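Local coordinates for uncharacterized protein (PDB 3PM7) that is of unknown function but has a PC4-like fold, consistent with binding single-stranded DNA or RNA as its relatives do, at residues 19-32 and 39-52. Sequence-based numbering, arbitrary orientation.
With SO4 (sulfate ion), chain D.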
# COMPACT_ATOMS: atom_id res chain seq x y z
N ASN A 19 5.38 15.45 0.04
CA ASN A 19 5.17 16.45 -1.01
C ASN A 19 5.35 17.87 -0.49
O ASN A 19 5.71 18.08 0.68
CB ASN A 19 3.80 16.27 -1.69
CG ASN A 19 2.63 16.64 -0.79
OD1 ASN A 19 2.79 17.36 0.20
ND2 ASN A 19 1.44 16.18 -1.15
N ALA A 20 5.08 18.84 -1.35
CA ALA A 20 5.44 20.23 -1.11
C ALA A 20 4.57 20.85 -0.05
O ALA A 20 4.82 21.99 0.40
CB ALA A 20 5.37 21.02 -2.43
N ARG A 21 3.53 20.12 0.35
CA ARG A 21 2.61 20.55 1.39
C ARG A 21 2.86 19.77 2.68
O ARG A 21 2.11 19.87 3.66
CB ARG A 21 1.16 20.36 0.93
CG ARG A 21 0.75 21.19 -0.29
CD ARG A 21 1.08 22.68 -0.09
NE ARG A 21 0.43 23.23 1.11
CZ ARG A 21 0.85 24.32 1.75
NH1 ARG A 21 1.92 24.97 1.33
NH2 ARG A 21 0.19 24.76 2.81
N GLY A 22 3.91 18.95 2.68
CA GLY A 22 4.25 18.22 3.89
C GLY A 22 3.47 16.94 4.10
O GLY A 22 3.66 16.25 5.10
N TRP A 23 2.59 16.58 3.17
CA TRP A 23 1.88 15.32 3.31
C TRP A 23 2.86 14.20 2.98
O TRP A 23 3.74 14.38 2.14
CB TRP A 23 0.68 15.25 2.36
CG TRP A 23 -0.52 16.04 2.82
CD1 TRP A 23 -0.58 17.39 3.04
CD2 TRP A 23 -1.83 15.53 3.10
NE1 TRP A 23 -1.84 17.74 3.44
CE2 TRP A 23 -2.63 16.63 3.48
CE3 TRP A 23 -2.40 14.25 3.07
CZ2 TRP A 23 -3.98 16.48 3.83
CZ3 TRP A 23 -3.75 14.11 3.42
CH2 TRP A 23 -4.52 15.22 3.79
N ARG A 24 2.71 13.06 3.63
CA ARG A 24 3.62 11.94 3.40
C ARG A 24 2.85 10.67 3.10
O ARG A 24 1.82 10.41 3.72
CB ARG A 24 4.46 11.68 4.66
CG ARG A 24 5.37 12.83 5.10
CD ARG A 24 5.33 12.94 6.62
NE ARG A 24 6.57 12.52 7.26
CZ ARG A 24 6.63 11.85 8.41
NH1 ARG A 24 5.52 11.50 9.05
NH2 ARG A 24 7.81 11.53 8.92
N LYS A 25 3.36 9.85 2.19
CA LYS A 25 2.82 8.50 2.01
C LYS A 25 3.54 7.59 2.98
O LYS A 25 4.78 7.57 3.01
CB LYS A 25 2.99 8.02 0.56
CG LYS A 25 2.07 6.85 0.23
CD LYS A 25 2.02 6.51 -1.27
CE LYS A 25 1.24 7.54 -2.09
NZ LYS A 25 1.56 7.38 -3.57
N GLU A 26 2.79 6.86 3.80
CA GLU A 26 3.39 6.18 4.95
C GLU A 26 2.97 4.74 5.06
O GLU A 26 1.83 4.42 4.79
CB GLU A 26 2.97 6.88 6.26
CG GLU A 26 3.60 8.25 6.52
CD GLU A 26 3.06 8.91 7.79
OE1 GLU A 26 2.52 8.21 8.68
OE2 GLU A 26 3.18 10.16 7.88
N LEU A 27 3.87 3.86 5.47
CA LEU A 27 3.46 2.55 5.95
C LEU A 27 3.41 2.63 7.47
O LEU A 27 4.44 2.85 8.12
CB LEU A 27 4.47 1.48 5.55
CG LEU A 27 4.08 0.08 6.05
CD1 LEU A 27 2.87 -0.41 5.24
CD2 LEU A 27 5.24 -0.90 5.89
N ASN A 28 2.22 2.46 8.05
CA ASN A 28 2.06 2.42 9.51
C ASN A 28 1.35 1.16 9.96
O ASN A 28 0.61 0.57 9.18
CB ASN A 28 1.21 3.60 10.00
CG ASN A 28 1.90 4.94 9.79
OD1 ASN A 28 3.08 5.08 10.10
ND2 ASN A 28 1.19 5.91 9.24
N LEU A 29 1.57 0.76 11.21
CA LEU A 29 0.75 -0.30 11.82
C LEU A 29 -0.35 0.37 12.63
O LEU A 29 -0.08 1.20 13.50
CB LEU A 29 1.59 -1.23 12.70
CG LEU A 29 0.78 -2.34 13.39
CD1 LEU A 29 0.38 -3.36 12.35
CD2 LEU A 29 1.58 -3.02 14.51
N ILE A 30 -1.59 0.03 12.34
CA ILE A 30 -2.70 0.80 12.86
C ILE A 30 -3.81 -0.09 13.40
O ILE A 30 -4.11 -1.14 12.81
CB ILE A 30 -3.30 1.69 11.76
CG1 ILE A 30 -2.25 2.68 11.28
CG2 ILE A 30 -4.52 2.46 12.27
CD1 ILE A 30 -2.83 3.82 10.52
N SER A 31 -4.38 0.31 14.53
CA SER A 31 -5.59 -0.30 15.04
C SER A 31 -6.70 0.73 14.83
O SER A 31 -6.73 1.74 15.53
CB SER A 31 -5.45 -0.63 16.53
OG SER A 31 -6.61 -1.29 17.04
N TRP A 32 -7.58 0.52 13.86
CA TRP A 32 -8.76 1.40 13.72
C TRP A 32 -9.78 1.06 14.80
O TRP A 32 -10.29 -0.06 14.85
CB TRP A 32 -9.43 1.26 12.33
CG TRP A 32 -8.51 1.57 11.16
CD1 TRP A 32 -8.13 0.71 10.17
CD2 TRP A 32 -7.87 2.82 10.87
NE1 TRP A 32 -7.30 1.35 9.28
CE2 TRP A 32 -7.13 2.64 9.69
CE3 TRP A 32 -7.87 4.08 11.48
CZ2 TRP A 32 -6.38 3.68 9.12
CZ3 TRP A 32 -7.14 5.10 10.91
CH2 TRP A 32 -6.41 4.89 9.74
N PHE A 39 -1.35 -3.40 8.84
CA PHE A 39 -0.52 -2.47 8.10
C PHE A 39 -1.37 -1.62 7.17
O PHE A 39 -2.33 -2.11 6.58
CB PHE A 39 0.56 -3.23 7.34
CG PHE A 39 1.60 -3.82 8.24
CD1 PHE A 39 1.58 -5.17 8.55
CD2 PHE A 39 2.58 -3.02 8.81
CE1 PHE A 39 2.53 -5.72 9.39
CE2 PHE A 39 3.53 -3.55 9.67
CZ PHE A 39 3.52 -4.90 9.96
N ASP A 40 -1.01 -0.35 7.05
CA ASP A 40 -1.84 0.65 6.40
C ASP A 40 -0.90 1.53 5.57
O ASP A 40 0.11 2.04 6.08
CB ASP A 40 -2.59 1.48 7.45
CG ASP A 40 -3.59 2.46 6.83
OD1 ASP A 40 -3.30 3.68 6.74
OD2 ASP A 40 -4.67 2.03 6.42
N LEU A 41 -1.23 1.69 4.29
CA LEU A 41 -0.37 2.43 3.36
C LEU A 41 -1.20 3.57 2.80
O LEU A 41 -2.19 3.34 2.12
CB LEU A 41 0.06 1.50 2.23
CG LEU A 41 1.21 1.94 1.32
CD1 LEU A 41 2.45 2.16 2.15
CD2 LEU A 41 1.46 0.89 0.25
N ARG A 42 -0.82 4.80 3.10
CA ARG A 42 -1.75 5.90 2.90
C ARG A 42 -1.04 7.24 3.00
O ARG A 42 0.02 7.34 3.62
CB ARG A 42 -2.81 5.75 4.01
CG ARG A 42 -3.77 6.89 4.24
CD ARG A 42 -4.68 6.56 5.45
NE ARG A 42 -5.09 5.16 5.44
CZ ARG A 42 -6.13 4.67 4.77
NH1 ARG A 42 -6.91 5.49 4.05
NH2 ARG A 42 -6.41 3.37 4.82
N GLU A 43 -1.63 8.28 2.43
CA GLU A 43 -1.11 9.64 2.54
C GLU A 43 -1.62 10.30 3.83
O GLU A 43 -2.80 10.17 4.16
CB GLU A 43 -1.54 10.46 1.32
CG GLU A 43 -0.68 11.70 1.04
CD GLU A 43 0.64 11.38 0.35
OE1 GLU A 43 0.74 10.30 -0.27
OE2 GLU A 43 1.58 12.20 0.44
N TRP A 44 -0.74 10.99 4.55
CA TRP A 44 -1.10 11.64 5.81
C TRP A 44 -0.62 13.09 5.84
O TRP A 44 0.51 13.38 5.43
CB TRP A 44 -0.41 10.93 6.97
CG TRP A 44 -0.98 9.59 7.29
CD1 TRP A 44 -0.58 8.39 6.79
CD2 TRP A 44 -2.06 9.32 8.20
NE1 TRP A 44 -1.34 7.37 7.34
CE2 TRP A 44 -2.26 7.93 8.20
CE3 TRP A 44 -2.87 10.12 9.01
CZ2 TRP A 44 -3.23 7.32 8.98
CZ3 TRP A 44 -3.85 9.51 9.80
CH2 TRP A 44 -4.01 8.12 9.77
N ALA A 45 -1.45 13.98 6.37
CA ALA A 45 -1.06 15.37 6.55
C ALA A 45 0.13 15.46 7.50
O ALA A 45 0.42 14.49 8.21
CB ALA A 45 -2.24 16.20 7.08
N PRO A 46 0.83 16.61 7.53
CA PRO A 46 2.05 16.83 8.32
C PRO A 46 2.08 16.19 9.72
O PRO A 46 2.95 15.35 10.00
CB PRO A 46 2.12 18.36 8.42
CG PRO A 46 1.54 18.82 7.13
CD PRO A 46 0.46 17.82 6.76
N ASP A 47 1.16 16.57 10.60
CA ASP A 47 1.19 15.99 11.95
C ASP A 47 0.07 14.95 12.14
O ASP A 47 -0.54 14.84 13.22
CB ASP A 47 1.10 17.08 13.02
CG ASP A 47 1.66 16.63 14.37
OD1 ASP A 47 2.66 15.88 14.38
OD2 ASP A 47 1.10 17.02 15.43
N HIS A 48 -0.18 14.19 11.08
CA HIS A 48 -1.23 13.18 11.07
C HIS A 48 -2.57 13.77 11.47
O HIS A 48 -3.38 13.10 12.10
CB HIS A 48 -0.89 12.03 12.03
CG HIS A 48 0.40 11.35 11.71
ND1 HIS A 48 0.51 10.38 10.74
CD2 HIS A 48 1.65 11.51 12.22
CE1 HIS A 48 1.77 9.97 10.66
NE2 HIS A 48 2.48 10.64 11.56
N GLU A 49 -2.82 15.02 11.10
CA GLU A 49 -4.05 15.68 11.53
C GLU A 49 -5.22 15.23 10.66
O GLU A 49 -6.38 15.48 10.97
CB GLU A 49 -3.90 17.21 11.44
CG GLU A 49 -3.78 17.72 10.01
CD GLU A 49 -3.31 19.17 9.94
OE1 GLU A 49 -2.71 19.56 8.90
OE2 GLU A 49 -3.55 19.92 10.91
N LYS A 50 -4.91 14.57 9.55
CA LYS A 50 -5.91 14.20 8.57
C LYS A 50 -5.30 13.17 7.65
O LYS A 50 -4.10 13.21 7.36
CB LYS A 50 -6.34 15.43 7.78
CG LYS A 50 -7.37 15.18 6.70
CD LYS A 50 -7.86 16.49 6.10
CE LYS A 50 -8.82 16.25 4.95
NZ LYS A 50 -8.26 15.30 3.95
N MSE A 51 -6.13 12.24 7.18
CA MSE A 51 -5.66 11.16 6.32
C MSE A 51 -6.19 11.31 4.90
O MSE A 51 -7.20 11.95 4.66
CB MSE A 51 -6.05 9.79 6.89
CG MSE A 51 -7.46 9.36 6.55
SE MSE A 51 -7.93 7.52 7.11
CE MSE A 51 -8.32 7.86 8.98
N GLY A 52 -5.47 10.73 3.95
CA GLY A 52 -5.92 10.75 2.58
C GLY A 52 -6.21 9.33 2.17
O GLY A 52 -6.38 8.46 3.02
S SO4 D . -2.77 22.10 2.70
O1 SO4 D . -2.48 23.50 2.43
O2 SO4 D . -3.79 21.99 3.73
O3 SO4 D . -3.23 21.46 1.47
O4 SO4 D . -1.56 21.42 3.15
O HOH W 1 -0.80 4.68 7.12
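Trp23 and Ala45 meet where the antiparallel pair of strands 24-30 and 39-44 runs out into its flanking loops. Ala45 CA stands 3.6 Å from the centroid of the five-membered ring of Trp23, a CH-pi contact over the face that Pro46 CD extends toward CD1. The indole is turned there by chi1 of -77°, which sets CG beside the backbone N.

Six backbone hydrogen bonds pair Arg24 with Trp44, Glu26 with Arg42 and Asn28 with Asp40, and the side chains of these residues share one face of the sheet. There Arg42 CD and Met51 CB lie over one face of the Trp44 ring and the His48 ring over the opposite one, while Trp32 CH2 meets its edge. Trp44 NE1 donates in the ring plane to a water at 2.8 Å, which donates to Asp40 OD1. Arg42 grips this carboxylate side-on, NE to OD1 and NH2 to OD2, each bond 2.7 Å on a syn lone pair; Arg42 NH1 continues to Gly52 O, and Thr56 also bonds Asp40 OD2. Glu26 salt-bridges Arg24 through a weak bond.

On the other face, Leu29 CD1 sits 4.0 Å above the centre of the Phe39 ring, and Leu41 packs on Leu41 of the second subunit. Glu43, bent at chi2 (79°), lays OE1 3.3 Å from Lys25 CB, while Lys25 NZ salt-bridges Glu61 of the second subunit.

The chemistry thus divides this hairpin of the PC4-like domain: a largely apolar face contributes to the dimer, while the opposite one holds the buried carboxylate of Asp40, whose guanidinium and water partners probably favour its ionised form.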